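Local coordinates for protein cellulose 1,4-beta-cellobiosidase (Thermobifida fusca, PDB 4JJJ) that probably hydrolyses beta-1,4 linkages of cellulose to release cellobiose, through the family 48 glycoside hydrolase (alpha/alpha)6 catalytic domain that makes up this chain, at residues L59-G64 / F234-W239; A225-V230 / V329-A334. The protein carries 1 engineered substitution. One frame throughout, in Å; residues are numbered along the deposited sequence.

Contact 1: residues L59-G64 / F234-W239. With ZN (zinc ion), chain B; ZN (zinc ion), chain R; EDO (1,2-ethanediol), chain C.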
loop_
_atom_site.group_PDB
_atom_site.type_symbol
_atom_site.label_atom_id
_atom_site.label_comp_id
_atom_site.label_asym_id
_atom_site.label_seq_id
_atom_site.Cartn_x
_atom_site.Cartn_y
_atom_site.Cartn_z
ATOM N N LEU A 59 -15.290 -3.044 5.112
ATOM C CA LEU A 59 -16.272 -2.751 6.108
ATOM C C LEU A 59 -17.678 -3.023 5.592
ATOM O O LEU A 59 -18.494 -3.619 6.325
ATOM C CB LEU A 59 -16.168 -1.279 6.436
ATOM C CG LEU A 59 -17.073 -0.737 7.577
ATOM C CD1 LEU A 59 -16.587 -1.203 8.927
ATOM C CD2 LEU A 59 -17.141 0.767 7.514
ATOM N N GLU A 60 -17.958 -2.595 4.370
ATOM C CA GLU A 60 -19.282 -2.853 3.817
ATOM C C GLU A 60 -19.530 -4.285 3.467
ATOM O O GLU A 60 -20.687 -4.706 3.506
ATOM C CB GLU A 60 -19.551 -1.888 2.620
ATOM C CG GLU A 60 -19.504 -0.406 2.974
ATOM C CD GLU A 60 -20.524 0.110 3.921
ATOM O OE1 GLU A 60 -21.138 -0.699 4.698
ATOM O OE2 GLU A 60 -20.645 1.354 3.934
ATOM N N ALA A 61 -18.461 -5.049 3.206
ATOM C CA ALA A 61 -18.709 -6.474 2.924
ATOM C C ALA A 61 -19.148 -7.167 4.202
ATOM O O ALA A 61 -20.063 -8.031 4.227
ATOM C CB ALA A 61 -17.436 -7.116 2.318
ATOM N N TYR A 62 -18.501 -6.883 5.326
ATOM C CA TYR A 62 -18.920 -7.420 6.633
ATOM C C TYR A 62 -20.297 -6.892 7.004
ATOM O O TYR A 62 -21.087 -7.640 7.563
ATOM C CB TYR A 62 -17.931 -7.129 7.751
ATOM C CG TYR A 62 -16.949 -8.276 7.987
ATOM C CD1 TYR A 62 -15.608 -8.123 7.734
ATOM C CD2 TYR A 62 -17.420 -9.461 8.450
ATOM C CE1 TYR A 62 -14.711 -9.153 7.946
ATOM C CE2 TYR A 62 -16.536 -10.527 8.644
ATOM C CZ TYR A 62 -15.155 -10.351 8.417
ATOM O OH TYR A 62 -14.194 -11.388 8.531
ATOM N N TYR A 63 -20.633 -5.679 6.664
ATOM C CA TYR A 63 -21.987 -5.220 6.837
ATOM C C TYR A 63 -22.980 -6.079 6.070
ATOM O O TYR A 63 -24.038 -6.458 6.613
ATOM C CB TYR A 63 -22.130 -3.731 6.479
ATOM C CG TYR A 63 -23.532 -3.178 6.826
ATOM C CD1 TYR A 63 -23.839 -2.899 8.152
ATOM C CD2 TYR A 63 -24.488 -3.093 5.859
ATOM C CE1 TYR A 63 -25.096 -2.402 8.468
ATOM C CE2 TYR A 63 -25.768 -2.602 6.143
ATOM C CZ TYR A 63 -26.035 -2.281 7.448
ATOM O OH TYR A 63 -27.335 -1.852 7.867
ATOM N N GLY A 64 -22.706 -6.396 4.814
ATOM C CA GLY A 64 -23.496 -7.392 4.097
ATOM C C GLY A 64 -23.622 -8.717 4.727
ATOM O O GLY A 64 -24.685 -9.319 4.744
ATOM N N PHE A 234 -13.688 -11.819 -2.575
ATOM C CA PHE A 234 -13.775 -13.265 -2.293
ATOM C C PHE A 234 -14.724 -13.517 -1.134
ATOM O O PHE A 234 -15.642 -14.334 -1.132
ATOM C CB PHE A 234 -12.416 -13.852 -1.961
ATOM C CG PHE A 234 -12.491 -15.203 -1.393
ATOM C CD1 PHE A 234 -12.638 -16.322 -2.191
ATOM C CD2 PHE A 234 -12.426 -15.391 -0.058
ATOM C CE1 PHE A 234 -12.731 -17.596 -1.659
ATOM C CE2 PHE A 234 -12.499 -16.617 0.509
ATOM C CZ PHE A 234 -12.708 -17.777 -0.300
ATOM N N TRP A 235 -14.560 -12.738 -0.078
ATOM C CA TRP A 235 -15.392 -12.878 1.121
ATOM C C TRP A 235 -16.817 -12.447 0.893
ATOM O O TRP A 235 -17.740 -13.167 1.323
ATOM C CB TRP A 235 -14.774 -12.127 2.313
ATOM C CG TRP A 235 -13.562 -12.892 2.805
ATOM C CD1 TRP A 235 -12.224 -12.490 2.728
ATOM C CD2 TRP A 235 -13.568 -14.194 3.372
ATOM N NE1 TRP A 235 -11.418 -13.531 3.217
ATOM C CE2 TRP A 235 -12.229 -14.551 3.667
ATOM C CE3 TRP A 235 -14.575 -15.106 3.686
ATOM C CZ2 TRP A 235 -11.887 -15.800 4.259
ATOM C CZ3 TRP A 235 -14.253 -16.304 4.219
ATOM C CH2 TRP A 235 -12.874 -16.673 4.481
ATOM N N ALA A 236 -17.027 -11.349 0.183
ATOM C CA ALA A 236 -18.409 -10.929 -0.139
ATOM C C ALA A 236 -19.100 -12.115 -0.836
ATOM O O ALA A 236 -20.275 -12.469 -0.526
ATOM C CB ALA A 236 -18.429 -9.721 -1.050
ATOM N N HIS A 237 -18.410 -12.783 -1.761
ATOM C CA HIS A 237 -18.969 -13.964 -2.501
ATOM C C HIS A 237 -19.372 -15.039 -1.523
ATOM O O HIS A 237 -20.461 -15.660 -1.556
ATOM C CB HIS A 237 -17.933 -14.606 -3.451
ATOM C CG HIS A 237 -18.393 -15.914 -4.010
ATOM N ND1 HIS A 237 -17.885 -17.100 -3.598
ATOM C CD2 HIS A 237 -19.390 -16.203 -4.865
ATOM C CE1 HIS A 237 -18.549 -18.087 -4.174
ATOM N NE2 HIS A 237 -19.492 -17.561 -4.920
ATOM N N GLU A 238 -18.442 -15.390 -0.689
ATOM C CA GLU A 238 -18.707 -16.433 0.263
ATOM C C GLU A 238 -19.928 -16.110 1.112
ATOM O O GLU A 238 -20.778 -16.986 1.348
ATOM C CB GLU A 238 -17.543 -16.754 1.175
ATOM C CG GLU A 238 -16.278 -17.210 0.391
ATOM C CD GLU A 238 -16.424 -18.581 -0.253
ATOM O OE1 GLU A 238 -16.443 -19.576 0.529
ATOM O OE2 GLU A 238 -16.558 -18.637 -1.494
ATOM N N TRP A 239 -19.978 -14.889 1.648
ATOM C CA TRP A 239 -21.017 -14.503 2.599
ATOM C C TRP A 239 -22.367 -14.301 1.905
ATOM O O TRP A 239 -23.387 -14.720 2.452
ATOM C CB TRP A 239 -20.583 -13.237 3.357
ATOM C CG TRP A 239 -19.316 -13.394 4.143
ATOM C CD1 TRP A 239 -18.869 -14.488 4.794
ATOM C CD2 TRP A 239 -18.369 -12.330 4.435
ATOM N NE1 TRP A 239 -17.701 -14.211 5.424
ATOM C CE2 TRP A 239 -17.375 -12.881 5.238
ATOM C CE3 TRP A 239 -18.277 -10.965 4.065
ATOM C CZ2 TRP A 239 -16.252 -12.152 5.642
ATOM C CZ3 TRP A 239 -17.174 -10.222 4.500
ATOM C CH2 TRP A 239 -16.204 -10.830 5.305
HETATM ZN ZN ZN B . -18.882 -19.176 -6.232
HETATM ZN ZN ZN R . -20.761 -18.394 -6.527
HETATM C C1 EDO C . -14.548 -20.623 4.603
HETATM O O1 EDO C . -15.040 -21.937 4.912
HETATM C C2 EDO C . -14.841 -20.251 3.173
HETATM O O2 EDO C . -16.181 -19.745 2.988
HETATM O O HOH W 1 -20.984 -20.378 -6.023
HETATM O O HOH W 2 -17.121 -20.737 -6.114
#
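Ala61 of helix 50-67 points its CB at helix 223-242, meeting Ala236 CB at 4.4 Å and Trp239 CZ3 at 3.8 Å. The two segments run almost parallel (6°) with axes 9.4 Å apart, and the two alanine methyls meet between them. Ala61 O also lies 3.4 Å from Trp239 CE3, an oblique approach to the indole. One residue on, Tyr62 spreads a face beneath the indole tip: Trp239 CH2 sits over the centre of the phenol ring, 3.3 Å from Tyr62 CZ, an oblique aromatic contact with the planes inclined at 38°. Trp239 reaches this place with CG anti to its carbonyl carbon (chi1 -60°). Glu635 of helix 620-637 pairs OE1 with Tyr62 OH and OE2 with Trp239 NE1. With an alanine in place of Tyr62, the indole would probably lose the ring under CH2, and Glu635 OE1 its phenol partner. Next to Ala236 in sequence, on another face of the helix, His237 NE2 and Glu340 bind zinc at two positions too close to be filled together, probably alternatives; His237 ND1 donates to Glu238 OE2, which probably steadies the imidazole. The interhelical chemistry is thus apolar and aromatic, its polar ends joined through one carboxylate.

Contact 2: residues A225-V230 / V329-A334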
loop_
_atom_site.group_PDB
_atom_site.type_symbol
_atom_site.label_atom_id
_atom_site.label_comp_id
_atom_site.label_asym_id
_atom_site.label_seq_id
_atom_site.Cartn_x
_atom_site.Cartn_y
_atom_site.Cartn_z
ATOM N N ALA A 225 -3.205 -2.539 -1.829
ATOM C CA ALA A 225 -4.628 -2.100 -1.769
ATOM C C ALA A 225 -5.480 -2.779 -2.830
ATOM O O ALA A 225 -6.558 -3.250 -2.429
ATOM C CB ALA A 225 -4.730 -0.575 -1.852
ATOM N N ASP A 226 -5.039 -2.852 -4.081
ATOM C CA ASP A 226 -5.918 -3.458 -5.086
ATOM C C ASP A 226 -6.044 -4.964 -4.802
ATOM O O ASP A 226 -7.126 -5.477 -4.929
ATOM C CB ASP A 226 -5.428 -3.164 -6.540
ATOM C CG ASP A 226 -5.734 -1.793 -6.991
ATOM O OD1 ASP A 226 -5.691 -0.847 -6.203
ATOM O OD2 ASP A 226 -5.897 -1.584 -8.182
ATOM N N ALA A 227 -5.026 -5.603 -4.269
ATOM C CA ALA A 227 -5.128 -7.028 -3.936
ATOM C C ALA A 227 -6.087 -7.172 -2.772
ATOM O O ALA A 227 -6.875 -8.117 -2.680
ATOM C CB ALA A 227 -3.750 -7.620 -3.573
ATOM N N ARG A 228 -6.000 -6.288 -1.765
ATOM C CA ARG A 228 -6.979 -6.343 -0.652
ATOM C C ARG A 228 -8.430 -6.203 -1.165
ATOM O O ARG A 228 -9.297 -6.851 -0.682
ATOM C CB ARG A 228 -6.711 -5.205 0.332
ATOM C CG ARG A 228 -7.497 -5.286 1.602
ATOM C CD ARG A 228 -7.183 -4.200 2.599
ATOM N NE ARG A 228 -5.751 -4.221 3.069
ATOM C CZ ARG A 228 -4.817 -3.321 2.701
ATOM N NH1 ARG A 228 -5.059 -2.330 1.873
ATOM N NH2 ARG A 228 -3.634 -3.411 3.230
ATOM N N ALA A 229 -8.718 -5.321 -2.095
ATOM C CA ALA A 229 -10.046 -5.135 -2.692
ATOM C C ALA A 229 -10.539 -6.460 -3.329
ATOM O O ALA A 229 -11.668 -6.875 -3.145
ATOM C CB ALA A 229 -9.989 -4.058 -3.691
ATOM N N VAL A 230 -9.675 -7.195 -4.005
ATOM C CA VAL A 230 -10.001 -8.511 -4.503
ATOM C C VAL A 230 -10.261 -9.504 -3.393
ATOM O O VAL A 230 -11.258 -10.185 -3.419
ATOM C CB VAL A 230 -8.859 -9.073 -5.410
ATOM C CG1 VAL A 230 -9.117 -10.555 -5.828
ATOM C CG2 VAL A 230 -8.652 -8.189 -6.653
ATOM N N VAL A 329 -1.850 -14.043 -0.519
ATOM C CA VAL A 329 -2.042 -15.390 -1.018
ATOM C C VAL A 329 -3.544 -15.717 -1.101
ATOM O O VAL A 329 -3.937 -16.650 -1.847
ATOM C CB VAL A 329 -1.305 -16.382 -0.160
ATOM C CG1 VAL A 329 0.201 -16.143 -0.340
ATOM C CG2 VAL A 329 -1.779 -16.468 1.277
ATOM N N LEU A 330 -4.364 -15.017 -0.338
ATOM C CA LEU A 330 -5.817 -15.231 -0.399
ATOM C C LEU A 330 -6.373 -14.657 -1.668
ATOM O O LEU A 330 -7.098 -15.374 -2.378
ATOM C CB LEU A 330 -6.461 -14.586 0.870
ATOM C CG LEU A 330 -7.938 -14.800 1.169
ATOM C CD1 LEU A 330 -8.830 -14.246 0.054
ATOM C CD2 LEU A 330 -8.256 -16.284 1.388
ATOM N N ALA A 331 -6.018 -13.458 -2.030
ATOM C CA ALA A 331 -6.371 -12.893 -3.327
ATOM C C ALA A 331 -5.864 -13.776 -4.486
ATOM O O ALA A 331 -6.598 -13.926 -5.476
ATOM C CB ALA A 331 -5.904 -11.480 -3.455
ATOM N N ALA A 332 -4.628 -14.273 -4.375
ATOM C CA ALA A 332 -4.052 -15.116 -5.451
ATOM C C ALA A 332 -4.805 -16.437 -5.612
ATOM O O ALA A 332 -5.105 -16.863 -6.749
ATOM C CB ALA A 332 -2.586 -15.313 -5.273
ATOM N N TYR A 333 -5.201 -16.993 -4.464
ATOM C CA TYR A 333 -6.014 -18.225 -4.475
ATOM C C TYR A 333 -7.311 -17.877 -5.159
ATOM O O TYR A 333 -7.793 -18.670 -6.020
ATOM C CB TYR A 333 -6.285 -18.624 -3.000
ATOM C CG TYR A 333 -7.444 -19.607 -2.912
ATOM C CD1 TYR A 333 -7.225 -20.906 -3.230
ATOM C CD2 TYR A 333 -8.635 -19.215 -2.423
ATOM C CE1 TYR A 333 -8.274 -21.837 -3.083
ATOM C CE2 TYR A 333 -9.689 -20.103 -2.368
ATOM C CZ TYR A 333 -9.451 -21.371 -2.720
ATOM O OH TYR A 333 -10.514 -22.310 -2.597
ATOM N N ALA A 334 -7.969 -16.784 -4.783
ATOM C CA ALA A 334 -9.303 -16.414 -5.337
ATOM C C ALA A 334 -9.213 -16.240 -6.836
ATOM O O ALA A 334 -10.095 -16.783 -7.579
ATOM C CB ALA A 334 -9.913 -15.189 -4.672
#
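Ala331 CB, directed from helix 329-337 at helix 223-242, is the methyl on which the whole contact turns. Its apolar partners are two: Val230 CG1 at 4.1 Å and, more loosely, Ala227 CB at 4.4 Å. CG1 is the branch of Val230 that lies anti to the backbone N (chi1 174°), and this torsion turns it to Ala331. Beside the methyl contacts there is one with the backbone, Ala227 O approaching Ala331 CB to 3.6 Å. No hydrogen bond links the two segments. Ala227 and Val230 stand three residues apart on one face of their helix, so Ala331 CB meets side chains from successive places along it; the nearest CA atoms, those of Val230 and Ala331, are 5.8 Å apart. Around this patch, Asn328 OD1 accepts from Ala331 N, while Leu297 and Leu263 also touch Ala227. Ala227 lies about 6 Å, side chain to side chain, from Asn224, the engineered residue at the predicted nucleophile position. With methyl groups and a single valine branch as its whole apolar stock, the contact rests on modest van der Waals attraction, and joins two helices in the buried interior near the probable catalytic centre.

Overall arrangement
From the N terminus, helix 50-67 comes first and meets its partner about 170 residues later: contact 1 closes that loop where residues 234-239 pack beside 59-64. Contact 2 opens earlier on the same helix 223-242, at 225-230, and closes about 100 residues later at 329-334. The two loops therefore cross, their segments alternating along the chain. Helix 223-242 is common to both, tied to helix 50-67 towards its C-terminal end and to helix 329-337 nearer its start. The contact centres are 14 Å apart, and Phe234, on the 234-239 segment of contact 1, packs on Leu330 of contact 2, its CD2 meeting Leu330 CD1 at 3.8 Å. Together they knit three helices of the (alpha/alpha)6 catalytic domain.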